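Local coordinates for protein chorismate synthase (PDB 1SQ1) that probably catalyses the FMNH2-dependent anti-1,4-elimination of phosphate from 5-enolpyruvylshikimate-3-phosphate to give chorismate, the last step of the shikimate pathway, at residues A242-G246 with E247-A251. Sequence-based numbering, arbitrary orientation.
Sequences AVEIG and EGINA
Glu-244, the last residue but one of strand 240-245, sends its carboxylate across a type II' beta turn, Ile-245 to Gly-248, to take the backbone N-H of Ile-249. The bond illustrates how a buried carboxylate near a strand end can accept a main-chain N-H from just beyond the turn. With CG beside the backbone N (chi1 -74°) and the chain extended beyond it, the side chain passes over Gly-248, whose CA lies 3.5 Å from Glu-244 OE2. The bond from Ile-249 N to Glu-244 OE2 is 2.8 Å long and nearly straight (167° at the hydrogen). It arrives on the anti side of the oxygen, 15° out of the carboxylate plane. The other oxygen, OE1, is hydrogen-bonded to the hydroxyl of Tyr-291 on strand 286-292, so each carboxylate oxygen has a partner, which should limit rotation of the group.

The turn's own closure is slacker: Gly-248 N reaches Ile-245 O at 3.4 Å, a weak bond whose donor is not securely placed. Gly-246 and Gly-248 both adopt positive phi, and Gly-246 fills the second position of the turn, as suits the type II' form. The Glu-247 chain is bent at chi2, and its OE2 is hydrogen-bonded to His-272 ND1. Beyond the turn the chain coils into helical geometry, with Ala-251 N bonded to Gly-248 O at 3.0 Å.

The strand is outermost in its sheet within the chain, but Ala-242 to Glu-244 pair antiparallel with a strand of a second subunit, and Ile-249 packs on Ile-249 of that subunit. The side chains of Glu-244 and Ile-249 cross at about a right angle, Ile-249 CG1 lying 3.4 Å from Glu-244 OE2.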
loop_
_atom_site.group_PDB
_atom_site.type_symbol
_atom_site.label_atom_id
_atom_site.label_comp_id
_atom_site.label_asym_id
_atom_site.label_seq_id
_atom_site.Cartn_x
_atom_site.Cartn_y
_atom_site.Cartn_z
ATOM N N ALA A 242 -14.222 -16.758 -14.926
ATOM C CA ALA A 242 -13.684 -16.196 -16.159
ATOM C C ALA A 242 -14.080 -14.734 -16.330
ATOM O O ALA A 242 -15.144 -14.302 -15.877
ATOM C CB ALA A 242 -14.147 -17.008 -17.356
ATOM N N VAL A 243 -13.208 -13.984 -16.993
ATOM C CA VAL A 243 -13.433 -12.572 -17.243
ATOM C C VAL A 243 -12.989 -12.179 -18.636
ATOM O O VAL A 243 -11.872 -12.507 -19.066
ATOM C CB VAL A 243 -12.659 -11.720 -16.274
ATOM C CG1 VAL A 243 -12.906 -10.268 -16.571
ATOM C CG2 VAL A 243 -13.059 -12.065 -14.865
ATOM N N GLU A 244 -13.864 -11.469 -19.340
ATOM C CA GLU A 244 -13.554 -11.031 -20.695
ATOM C C GLU A 244 -13.655 -9.532 -20.891
ATOM O O GLU A 244 -14.517 -8.864 -20.321
ATOM C CB GLU A 244 -14.483 -11.690 -21.711
ATOM C CG GLU A 244 -14.205 -13.146 -21.979
ATOM C CD GLU A 244 -15.040 -13.664 -23.118
ATOM O OE1 GLU A 244 -16.283 -13.588 -23.026
ATOM O OE2 GLU A 244 -14.452 -14.141 -24.109
ATOM N N ILE A 245 -12.773 -9.005 -21.721
ATOM C CA ILE A 245 -12.805 -7.591 -22.027
ATOM C C ILE A 245 -12.863 -7.444 -23.532
ATOM O O ILE A 245 -11.894 -7.726 -24.242
ATOM C CB ILE A 245 -11.574 -6.858 -21.467
ATOM C CG1 ILE A 245 -11.606 -6.907 -19.933
ATOM C CG2 ILE A 245 -11.561 -5.423 -21.961
ATOM C CD1 ILE A 245 -10.469 -6.206 -19.270
ATOM N N GLY A 246 -14.024 -7.026 -24.018
ATOM C CA GLY A 246 -14.193 -6.847 -25.441
ATOM C C GLY A 246 -14.231 -8.178 -26.150
ATOM O O GLY A 246 -14.844 -9.119 -25.649
ATOM N N GLU A 247 -13.579 -8.269 -27.309
ATOM C CA GLU A 247 -13.570 -9.517 -28.065
ATOM C C GLU A 247 -13.292 -10.738 -27.192
ATOM O O GLU A 247 -13.689 -11.849 -27.537
ATOM C CB GLU A 247 -12.542 -9.467 -29.203
ATOM C CG GLU A 247 -13.010 -8.733 -30.450
ATOM C CD GLU A 247 -14.360 -9.223 -30.977
ATOM O OE1 GLU A 247 -14.489 -10.420 -31.335
ATOM O OE2 GLU A 247 -15.299 -8.395 -31.032
ATOM N N GLY A 248 -12.602 -10.535 -26.074
ATOM C CA GLY A 248 -12.291 -11.637 -25.177
ATOM C C GLY A 248 -11.536 -12.827 -25.760
ATOM O O GLY A 248 -10.550 -12.684 -26.489
ATOM N N ILE A 249 -12.000 -14.022 -25.426
ATOM C CA ILE A 249 -11.363 -15.239 -25.912
ATOM C C ILE A 249 -11.304 -15.235 -27.434
ATOM O O ILE A 249 -10.339 -15.713 -28.026
ATOM C CB ILE A 249 -12.129 -16.487 -25.430
ATOM C CG1 ILE A 249 -12.059 -16.571 -23.906
ATOM C CG2 ILE A 249 -11.540 -17.739 -26.045
ATOM C CD1 ILE A 249 -12.859 -17.705 -23.331
ATOM N N ASN A 250 -12.343 -14.683 -28.059
ATOM C CA ASN A 250 -12.434 -14.621 -29.512
ATOM C C ASN A 250 -11.326 -13.792 -30.152
ATOM O O ASN A 250 -10.914 -14.051 -31.285
ATOM C CB ASN A 250 -13.796 -14.068 -29.936
ATOM C CG ASN A 250 -13.980 -14.082 -31.445
ATOM O OD1 ASN A 250 -14.062 -13.029 -32.076
ATOM N ND2 ASN A 250 -14.034 -15.280 -32.031
ATOM N N ALA A 251 -10.840 -12.791 -29.441
ATOM C CA ALA A 251 -9.785 -11.989 -30.017
ATOM C C ALA A 251 -8.579 -12.877 -30.262
ATOM O O ALA A 251 -7.749 -12.563 -31.099
ATOM C CB ALA A 251 -9.410 -10.836 -29.088
#